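Cellulase IBT99 (Metagenomes, PDB 6WBT) probably hydrolyses alpha-glycosidic bonds of 6-phosphorylated glucosides, as a family 4 glycosyl hydrolase that binds NAD and manganese. Local coordinates at residues I7-G12 and L36-I41; R45-A50 and L66-N71; F258-P263 and R380-L385. All coordinates share one frame; numbering follows the deposited sequence. Where two conformers were deposited one is given.

Contact 1 (I7-G12 and L36-I41); sequences IVICGG and LWLYDI. With NAD (nicotinamide-adenine-dinucleotide), chain G.
Ile7 to Cys10 and Leu36 to Tyr39 run side by side as parallel strands, their axes 4.7 Å apart at closest approach and 20° from exact alignment. The ladder alternates as parallel pairing requires: Trp37 N gives to Ile7 O (2.8 Å), Ile9 N to Trp37 O (2.8 Å) and Tyr39 N to Ile9 O (3.2 Å). Where the first strand turns off into its glycine-rich loop, Tyr39 O takes two donors: Gly11 N, nearly in line with the carbonyl, and Gly12 N at 2.9 Å, lifted 43° out of the carbonyl plane. This double grip pins the loop against the end of the second strand.

Side chains separate onto two faces. On one, Ile9 and Leu38 extend in parallel from the sheet, with Ile9 CD1 3.8 Å from Leu38 CD2. On the other, Val8 sets CG2 against Trp37 CB, and Cys10 SG meets the edge of the Tyr39 ring in its plane, 3.9 Å from CD2, a sulfur-aromatic contact. With SG anti to the backbone N (chi1 -177°), the sulfur also reaches the adenine of NAD. Asp40 directs both carboxylate oxygens at the adenosine ribose: OD1 accepts from NAD O2B at 2.7 Å and OD2 from O3B, at a modelled length too short to trust. An acid at the end of the second strand, holding the ribose diol, is the classic NAD-binding feature of the Rossmann fold.

Strand 5-10, helix 17-25 and strand 33-39 form a beta-alpha-beta unit. Helices 17-25 and 43-60 cover the face bearing Ile9 and Leu38, while helix 72-76 packs on that of Val8, Trp37 and Tyr39; strands 81-84 and 66-69 flank the pair.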
# COMPACT_ATOMS: atom_id res chain seq x y z
N ILE A 7 0.74 23.74 -35.52
CA ILE A 7 -0.08 23.89 -34.32
C ILE A 7 -1.55 23.82 -34.73
O ILE A 7 -1.98 24.52 -35.65
CB ILE A 7 0.22 25.21 -33.60
CG1 ILE A 7 1.74 25.42 -33.49
CG2 ILE A 7 -0.41 25.21 -32.21
CD1 ILE A 7 2.46 24.36 -32.69
N VAL A 8 -2.31 22.97 -34.04
CA VAL A 8 -3.73 22.77 -34.32
C VAL A 8 -4.52 23.11 -33.07
O VAL A 8 -4.21 22.62 -31.98
CB VAL A 8 -4.01 21.33 -34.78
CG1 VAL A 8 -5.49 21.15 -35.08
CG2 VAL A 8 -3.17 20.97 -35.99
N ILE A 9 -5.55 23.94 -33.23
CA ILE A 9 -6.45 24.30 -32.14
C ILE A 9 -7.73 23.51 -32.34
O ILE A 9 -8.59 23.88 -33.14
CB ILE A 9 -6.71 25.81 -32.10
CG1 ILE A 9 -5.40 26.57 -31.89
CG2 ILE A 9 -7.71 26.15 -31.00
CD1 ILE A 9 -5.58 28.07 -31.78
N CYS A 10 -7.86 22.40 -31.62
CA CYS A 10 -9.05 21.56 -31.69
C CYS A 10 -10.20 22.29 -31.02
O CYS A 10 -10.28 22.35 -29.79
CB CYS A 10 -8.79 20.20 -31.04
SG CYS A 10 -10.18 19.05 -31.16
N GLY A 11 -11.10 22.85 -31.82
CA GLY A 11 -12.18 23.66 -31.30
C GLY A 11 -11.97 25.13 -31.60
O GLY A 11 -12.05 25.98 -30.70
N GLY A 12 -11.69 25.44 -32.87
CA GLY A 12 -11.41 26.81 -33.26
C GLY A 12 -12.58 27.76 -33.11
O GLY A 12 -12.38 28.98 -33.12
N LEU A 36 -0.77 27.48 -38.67
CA LEU A 36 -1.75 27.53 -37.59
C LEU A 36 -3.06 26.97 -38.12
O LEU A 36 -3.61 27.49 -39.10
CB LEU A 36 -1.94 28.96 -37.09
CG LEU A 36 -2.75 29.13 -35.80
CD1 LEU A 36 -1.99 28.57 -34.61
CD2 LEU A 36 -3.13 30.58 -35.58
N TRP A 37 -3.55 25.91 -37.48
CA TRP A 37 -4.74 25.20 -37.94
C TRP A 37 -5.87 25.36 -36.93
O TRP A 37 -5.66 25.21 -35.72
CB TRP A 37 -4.44 23.72 -38.16
CG TRP A 37 -3.70 23.45 -39.44
CD1 TRP A 37 -2.36 23.56 -39.65
CD2 TRP A 37 -4.26 23.01 -40.68
NE1 TRP A 37 -2.05 23.23 -40.94
CE2 TRP A 37 -3.20 22.89 -41.60
CE3 TRP A 37 -5.56 22.72 -41.11
CZ2 TRP A 37 -3.40 22.48 -42.92
CZ3 TRP A 37 -5.76 22.32 -42.42
CH2 TRP A 37 -4.68 22.20 -43.31
N LEU A 38 -7.06 25.67 -37.44
CA LEU A 38 -8.27 25.75 -36.62
C LEU A 38 -9.20 24.63 -37.06
O LEU A 38 -9.72 24.64 -38.17
CB LEU A 38 -8.94 27.11 -36.79
CG LEU A 38 -8.14 28.34 -36.36
CD1 LEU A 38 -8.96 29.60 -36.56
CD2 LEU A 38 -7.68 28.23 -34.91
N TYR A 39 -9.39 23.65 -36.18
CA TYR A 39 -10.26 22.51 -36.45
C TYR A 39 -11.48 22.56 -35.54
O TYR A 39 -11.38 22.92 -34.37
CB TYR A 39 -9.51 21.19 -36.23
CG TYR A 39 -10.43 19.98 -36.18
CD1 TYR A 39 -10.97 19.45 -37.34
CD2 TYR A 39 -10.74 19.38 -34.97
CE1 TYR A 39 -11.81 18.35 -37.30
CE2 TYR A 39 -11.58 18.28 -34.92
CZ TYR A 39 -12.11 17.77 -36.09
OH TYR A 39 -12.94 16.67 -36.04
N ASP A 40 -12.63 22.20 -36.11
CA ASP A 40 -13.88 22.20 -35.37
C ASP A 40 -14.88 21.34 -36.12
O ASP A 40 -14.72 21.06 -37.31
CB ASP A 40 -14.42 23.62 -35.18
CG ASP A 40 -15.36 23.73 -34.00
OD1 ASP A 40 -16.28 22.90 -33.88
OD2 ASP A 40 -15.16 24.66 -33.19
N ILE A 41 -15.92 20.91 -35.40
CA ILE A 41 -17.01 20.16 -36.02
C ILE A 41 -18.14 21.07 -36.49
O ILE A 41 -18.97 20.63 -37.30
CB ILE A 41 -17.57 19.10 -35.06
CG1 ILE A 41 -18.21 19.76 -33.84
CG2 ILE A 41 -16.48 18.12 -34.64
CD1 ILE A 41 -18.91 18.79 -32.92
PA NAD G . -17.61 27.38 -26.86
O1A NAD G . -18.88 26.61 -26.72
O2A NAD G . -17.70 28.86 -27.06
O5B NAD G . -16.74 26.73 -28.04
C5B NAD G . -16.41 25.31 -27.99
C4B NAD G . -16.08 24.82 -29.37
O4B NAD G . -15.81 23.40 -29.34
C3B NAD G . -17.17 25.01 -30.44
O3B NAD G . -16.61 25.60 -31.60
C2B NAD G . -17.62 23.58 -30.73
O2B NAD G . -18.20 23.40 -32.01
C1B NAD G . -16.30 22.84 -30.54
N9A NAD G . -16.44 21.40 -30.39
C8A NAD G . -17.45 20.73 -29.74
N7A NAD G . -17.31 19.43 -29.77
C5A NAD G . -16.15 19.22 -30.49
C6A NAD G . -15.47 18.04 -30.87
N6A NAD G . -15.89 16.82 -30.57
N1A NAD G . -14.33 18.19 -31.59
C2A NAD G . -13.92 19.42 -31.90
N3A NAD G . -14.47 20.59 -31.59
C4A NAD G . -15.60 20.43 -30.88
O3 NAD G . -16.69 27.10 -25.58
PN NAD G . -15.80 28.06 -24.65
O1N NAD G . -14.89 28.86 -25.52
O2N NAD G . -16.70 28.79 -23.70
O5D NAD G . -14.95 26.97 -23.84
C5D NAD G . -14.21 25.99 -24.61
C4D NAD G . -13.70 24.91 -23.68
O4D NAD G . -12.65 25.46 -22.85
C3D NAD G . -14.73 24.34 -22.70
O3D NAD G . -14.63 22.93 -22.66
C2D NAD G . -14.27 24.97 -21.38
O2D NAD G . -14.74 24.32 -20.21
C1D NAD G . -12.76 24.89 -21.56
N1N NAD G . -12.02 25.74 -20.59
C2N NAD G . -11.35 25.17 -19.55
C3N NAD G . -10.68 25.95 -18.62
C7N NAD G . -9.91 25.25 -17.53
O7N NAD G . -9.86 25.75 -16.41
N7N NAD G . -9.28 24.12 -17.84
C4N NAD G . -10.73 27.33 -18.74
C5N NAD G . -11.38 27.90 -19.81
C6N NAD G . -12.02 27.09 -20.73

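Contact 2 (R45-A50 and L66-N71); sequences RQNKVA and LKVTVN. With NAD (nicotinamide-adenine-dinucleotide), chain G.
Val68 divides its two methyl groups between successive turns of the helix. CG1, anti to the backbone N (chi1 180°), lies 3.8 Å from Gln46 CG, and CG2 meets Ala50 CB at the same 3.8 Å. The side chains of Gln46 and Val68 run antiparallel alongside one another: Gln46 is extended, so its methylene flank covers the valine and its amide end is carried on to the region of Thr69 O and Val70 CG1. Leu66 brings CD2 to 4.3 Å from Ala50 O. The helix and strand axes pass 9.4 Å apart at 165°, nearly antiparallel, as expected when a helix packs on the sheet of a beta-alpha-beta unit.

Thr69 OG1 accepts from Asn71 N (3.0 Å), an ST turn, and Asn71 OD1 caps Glu74 N at the start of helix 72-76. One residue before Gln46, at the same end of the helix segment, Arg45 extends to the NAD pyrophosphate, where NH2 makes a weak bond to NAD O2A; NE gives to Gly13 O and NH2 forms a salt bridge with Glu295.

The chemistry is therefore divided. Apolar packing fastens helix 43-60 to the strand, while the guanidinium of Arg45, held by Gly13 and Glu295, probably offsets part of the phosphate charge.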
# COMPACT_ATOMS: atom_id res chain seq x y z
N ARG A 45 -19.80 28.19 -37.17
CA ARG A 45 -19.32 28.86 -35.96
C ARG A 45 -17.82 29.11 -36.03
O ARG A 45 -17.34 30.16 -35.58
CB ARG A 45 -19.67 28.03 -34.72
CG ARG A 45 -19.20 28.64 -33.41
CD ARG A 45 -19.45 27.72 -32.24
NE ARG A 45 -18.97 28.29 -30.98
CZ ARG A 45 -19.72 29.00 -30.14
NH1 ARG A 45 -21.00 29.23 -30.42
NH2 ARG A 45 -19.19 29.48 -29.03
N GLN A 46 -17.06 28.16 -36.58
CA GLN A 46 -15.62 28.33 -36.67
C GLN A 46 -15.24 29.40 -37.68
O GLN A 46 -14.27 30.14 -37.48
CB GLN A 46 -14.95 27.00 -37.02
CG GLN A 46 -13.46 27.10 -37.27
CD GLN A 46 -12.80 25.75 -37.39
OE1 GLN A 46 -12.02 25.36 -36.53
NE2 GLN A 46 -13.10 25.04 -38.47
N ASN A 47 -15.99 29.50 -38.78
CA ASN A 47 -15.67 30.50 -39.80
C ASN A 47 -15.85 31.92 -39.28
O ASN A 47 -15.13 32.83 -39.72
CB ASN A 47 -16.53 30.27 -41.05
CG ASN A 47 -16.15 29.01 -41.79
OD1 ASN A 47 -17.01 28.25 -42.23
ND2 ASN A 47 -14.85 28.78 -41.94
N LYS A 48 -16.79 32.13 -38.35
CA LYS A 48 -16.95 33.46 -37.77
C LYS A 48 -15.81 33.79 -36.82
O LYS A 48 -15.30 34.92 -36.82
CB LYS A 48 -18.30 33.55 -37.04
CG LYS A 48 -19.50 33.28 -37.93
CD LYS A 48 -20.78 33.25 -37.12
CE LYS A 48 -21.97 32.88 -37.98
NZ LYS A 48 -23.22 32.75 -37.18
N VAL A 49 -15.39 32.82 -36.01
CA VAL A 49 -14.25 33.03 -35.13
C VAL A 49 -12.96 33.16 -35.94
O VAL A 49 -12.06 33.92 -35.56
CB VAL A 49 -14.15 31.90 -34.09
CG1 VAL A 49 -13.02 32.17 -33.10
CG2 VAL A 49 -15.47 31.74 -33.35
N ALA A 50 -12.86 32.44 -37.06
CA ALA A 50 -11.68 32.56 -37.91
C ALA A 50 -11.52 33.97 -38.46
O ALA A 50 -10.39 34.39 -38.74
CB ALA A 50 -11.76 31.54 -39.05
N LEU A 66 -2.72 30.88 -41.80
CA LEU A 66 -3.82 30.29 -41.06
C LEU A 66 -4.62 29.38 -41.97
O LEU A 66 -5.07 29.80 -43.04
CB LEU A 66 -4.73 31.37 -40.47
CG LEU A 66 -5.97 30.87 -39.73
CD1 LEU A 66 -5.59 30.10 -38.48
CD2 LEU A 66 -6.90 32.03 -39.40
N LYS A 67 -4.81 28.13 -41.55
CA LYS A 67 -5.62 27.16 -42.26
C LYS A 67 -6.82 26.78 -41.40
O LYS A 67 -6.67 26.50 -40.21
CB LYS A 67 -4.81 25.91 -42.62
CG LYS A 67 -3.50 26.21 -43.34
CD LYS A 67 -3.49 25.65 -44.75
CE LYS A 67 -4.47 26.39 -45.65
NZ LYS A 67 -4.40 25.90 -47.06
N VAL A 68 -8.01 26.79 -42.00
CA VAL A 68 -9.25 26.47 -41.31
C VAL A 68 -9.89 25.29 -42.02
O VAL A 68 -9.99 25.27 -43.25
CB VAL A 68 -10.20 27.68 -41.28
CG1 VAL A 68 -11.50 27.32 -40.56
CG2 VAL A 68 -9.53 28.87 -40.60
N THR A 69 -10.33 24.30 -41.24
CA THR A 69 -10.91 23.10 -41.81
C THR A 69 -11.82 22.44 -40.79
O THR A 69 -11.73 22.69 -39.59
CB THR A 69 -9.84 22.11 -42.27
OG1 THR A 69 -10.46 20.96 -42.85
CG2 THR A 69 -8.98 21.68 -41.09
N VAL A 70 -12.71 21.58 -41.30
CA VAL A 70 -13.53 20.70 -40.48
C VAL A 70 -13.19 19.23 -40.70
O VAL A 70 -13.81 18.37 -40.08
CB VAL A 70 -15.03 20.95 -40.71
CG1 VAL A 70 -15.41 22.35 -40.27
CG2 VAL A 70 -15.39 20.72 -42.17
N ASN A 71 -12.24 18.93 -41.58
CA ASN A 71 -11.85 17.55 -41.85
C ASN A 71 -10.76 17.14 -40.88
O ASN A 71 -9.70 17.78 -40.84
CB ASN A 71 -11.36 17.41 -43.28
CG ASN A 71 -10.91 15.99 -43.61
OD1 ASN A 71 -9.71 15.69 -43.59
ND2 ASN A 71 -11.86 15.12 -43.91
PA NAD G . -17.61 27.38 -26.86
O1A NAD G . -18.88 26.61 -26.72
O2A NAD G . -17.70 28.86 -27.06
O5B NAD G . -16.74 26.73 -28.04
C5B NAD G . -16.41 25.31 -27.99
C4B NAD G . -16.08 24.82 -29.37
O4B NAD G . -15.81 23.40 -29.34
C3B NAD G . -17.17 25.01 -30.44
O3B NAD G . -16.61 25.60 -31.60
C2B NAD G . -17.62 23.58 -30.73
O2B NAD G . -18.20 23.40 -32.01
C1B NAD G . -16.30 22.84 -30.54
N9A NAD G . -16.44 21.40 -30.39
C8A NAD G . -17.45 20.73 -29.74
N7A NAD G . -17.31 19.43 -29.77
C5A NAD G . -16.15 19.22 -30.49
C6A NAD G . -15.47 18.04 -30.87
N6A NAD G . -15.89 16.82 -30.57
N1A NAD G . -14.33 18.19 -31.59
C2A NAD G . -13.92 19.42 -31.90
N3A NAD G . -14.47 20.59 -31.59
C4A NAD G . -15.60 20.43 -30.88
O3 NAD G . -16.69 27.10 -25.58
PN NAD G . -15.80 28.06 -24.65
O1N NAD G . -14.89 28.86 -25.52
O2N NAD G . -16.70 28.79 -23.70
O5D NAD G . -14.95 26.97 -23.84
C5D NAD G . -14.21 25.99 -24.61
C4D NAD G . -13.70 24.91 -23.68
O4D NAD G . -12.65 25.46 -22.85
C3D NAD G . -14.73 24.34 -22.70
O3D NAD G . -14.63 22.93 -22.66
C2D NAD G . -14.27 24.97 -21.38
O2D NAD G . -14.74 24.32 -20.21
C1D NAD G . -12.76 24.89 -21.56
N1N NAD G . -12.02 25.74 -20.59
C2N NAD G . -11.35 25.17 -19.55
C3N NAD G . -10.68 25.95 -18.62
C7N NAD G . -9.91 25.25 -17.53
O7N NAD G . -9.86 25.75 -16.41
N7N NAD G . -9.28 24.12 -17.84
C4N NAD G . -10.73 27.33 -18.74
C5N NAD G . -11.38 27.90 -19.81
C6N NAD G . -12.02 27.09 -20.73

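Contact 3 (F258-P263 and R380-L385)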
# COMPACT_ATOMS: atom_id res chain seq x y z
N PHE A 258 -11.42 26.10 8.01
CA PHE A 258 -10.33 25.14 7.82
C PHE A 258 -9.06 25.93 7.55
O PHE A 258 -8.90 26.51 6.47
CB PHE A 258 -10.65 24.17 6.69
CG PHE A 258 -12.06 23.65 6.72
CD1 PHE A 258 -12.44 22.69 7.64
CD2 PHE A 258 -13.01 24.14 5.83
CE1 PHE A 258 -13.73 22.21 7.67
CE2 PHE A 258 -14.31 23.66 5.86
CZ PHE A 258 -14.67 22.70 6.78
N THR A 259 -8.16 25.96 8.53
CA THR A 259 -7.04 26.89 8.55
C THR A 259 -5.72 26.27 8.11
O THR A 259 -4.67 26.92 8.23
CB THR A 259 -6.88 27.48 9.96
OG1 THR A 259 -6.56 26.43 10.88
CG2 THR A 259 -8.16 28.16 10.40
N ASP A 260 -5.74 25.04 7.60
CA ASP A 260 -4.49 24.40 7.18
C ASP A 260 -3.95 25.04 5.90
O ASP A 260 -2.82 25.53 5.86
CB ASP A 260 -4.70 22.90 6.98
CG ASP A 260 -4.93 22.17 8.29
OD1 ASP A 260 -4.20 22.45 9.27
OD2 ASP A 260 -5.84 21.32 8.34
N TYR A 261 -4.75 25.03 4.83
CA TYR A 261 -4.31 25.46 3.52
C TYR A 261 -5.25 26.53 2.98
O TYR A 261 -6.35 26.75 3.50
CB TYR A 261 -4.25 24.28 2.54
CG TYR A 261 -3.62 23.03 3.11
CD1 TYR A 261 -2.40 23.07 3.77
CD2 TYR A 261 -4.26 21.80 3.01
CE1 TYR A 261 -1.83 21.93 4.30
CE2 TYR A 261 -3.70 20.65 3.53
CZ TYR A 261 -2.48 20.72 4.18
OH TYR A 261 -1.92 19.58 4.70
N LEU A 262 -4.79 27.20 1.93
CA LEU A 262 -5.65 28.12 1.18
C LEU A 262 -6.47 27.32 0.17
O LEU A 262 -5.89 26.64 -0.68
CB LEU A 262 -4.82 29.18 0.48
CG LEU A 262 -4.28 30.29 1.39
CD1 LEU A 262 -3.27 31.15 0.65
CD2 LEU A 262 -5.43 31.14 1.92
N PRO A 263 -7.80 27.39 0.22
CA PRO A 263 -8.61 26.47 -0.58
C PRO A 263 -8.67 26.86 -2.05
O PRO A 263 -8.51 28.02 -2.43
CB PRO A 263 -9.99 26.58 0.06
CG PRO A 263 -10.03 27.98 0.58
CD PRO A 263 -8.62 28.29 1.03
N ARG A 380 -6.01 13.53 7.09
CA ARG A 380 -7.22 12.72 6.95
C ARG A 380 -8.37 13.51 6.33
O ARG A 380 -9.10 12.98 5.48
CB ARG A 380 -7.63 12.16 8.31
CG ARG A 380 -9.02 11.54 8.34
CD ARG A 380 -9.38 11.01 9.72
NE ARG A 380 -8.90 9.65 9.94
CZ ARG A 380 -7.79 9.33 10.59
NH1 ARG A 380 -7.02 10.29 11.10
NH2 ARG A 380 -7.44 8.06 10.74
N PHE A 381 -8.56 14.76 6.75
CA PHE A 381 -9.71 15.53 6.27
C PHE A 381 -9.68 15.72 4.76
O PHE A 381 -10.74 15.78 4.13
CB PHE A 381 -9.75 16.90 6.97
CG PHE A 381 -10.77 17.83 6.39
CD1 PHE A 381 -12.13 17.56 6.51
CD2 PHE A 381 -10.38 18.98 5.73
CE1 PHE A 381 -13.07 18.42 5.97
CE2 PHE A 381 -11.32 19.85 5.19
CZ PHE A 381 -12.67 19.57 5.32
N TYR A 382 -8.49 15.81 4.17
CA TYR A 382 -8.38 16.00 2.73
C TYR A 382 -8.29 14.69 1.97
O TYR A 382 -8.58 14.67 0.77
CB TYR A 382 -7.16 16.88 2.42
CG TYR A 382 -7.15 18.15 3.24
CD1 TYR A 382 -7.85 19.27 2.83
CD2 TYR A 382 -6.46 18.21 4.44
CE1 TYR A 382 -7.85 20.43 3.58
CE2 TYR A 382 -6.45 19.37 5.20
CZ TYR A 382 -7.15 20.47 4.76
OH TYR A 382 -7.16 21.62 5.51
N LYS A 383 -7.92 13.60 2.64
CA LYS A 383 -7.99 12.28 2.01
C LYS A 383 -9.44 11.86 1.81
O LYS A 383 -9.82 11.42 0.72
CB LYS A 383 -7.24 11.25 2.86
CG LYS A 383 -7.49 9.81 2.45
CD LYS A 383 -6.88 8.84 3.44
CE LYS A 383 -7.26 7.40 3.13
NZ LYS A 383 -6.78 6.97 1.78
N GLY A 384 -10.26 11.99 2.85
CA GLY A 384 -11.65 11.56 2.76
C GLY A 384 -12.45 12.34 1.73
O GLY A 384 -13.35 11.79 1.10
N LEU A 385 -12.14 13.62 1.56
CA LEU A 385 -12.83 14.42 0.55
C LEU A 385 -12.43 13.99 -0.86
O LEU A 385 -13.28 13.89 -1.75
CB LEU A 385 -12.53 15.90 0.76
CG LEU A 385 -13.24 16.59 1.93
CD1 LEU A 385 -12.72 18.00 2.12
CD2 LEU A 385 -14.75 16.60 1.69
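Tyr382 OH gives its proton to Asp260 OD2 at 3.1 Å, using the anti lone pair of that oxygen, the one turned from the other carboxylate oxygen. OD2 lies in the plane of the tyrosine ring, at its edge, although the carboxylate itself is twisted 64° from that ring. Tyr382 is held on both faces: Phe381 CD2 stands 3.6 Å over the centre of its ring, and Tyr261 CE2 sits 3.5 Å above the plane on the opposite face, nearer the rim. The two tyrosine rings meet obliquely, at 41°. Phe381 also takes part in a second aromatic pair, an offset stack with Phe258, centroids 4.8 Å apart and planes at 21°; Phe381 CZ is over one face of the Phe258 ring. The contact thus fastens a turn to a helix largely by aromatic rings, with one polar bond among them.

Around it, Trp204 of strand 202-210 meets Tyr382 edge-to-face, and Lys220 of helix 216-226 binds Thr259 O and Asp260 O. Met410 of the second subunit packs on Phe258, Asp260 and Phe381, and Arg380 forms salt bridges to Glu398 and Asp356 of that subunit, placing the start of helix 380-402 at the subunit interface.

Contacts 1 and 2 are consecutive pieces of the Rossmann domain, their centres 7 Å apart. Strand 33-39 belongs to the same sheet as strand 66-69, and Leu36 O to Lys67 N (2.8 Å) and Leu38 N to Lys67 O (2.9 Å) are probable hydrogen bonds between them. Both reach NAD, contact 1 at its adenosine and contact 2 at its pyrophosphate. Contact 3 stands apart in the C-terminal part of the enzyme, on the opposite side of the chain's centre: its centre is about 39 Å from that of contact 1 and 44 Å from that of contact 2. It supplies no residue to the glucose-6-phosphate pocket or manganese site, and instead borders the second subunit.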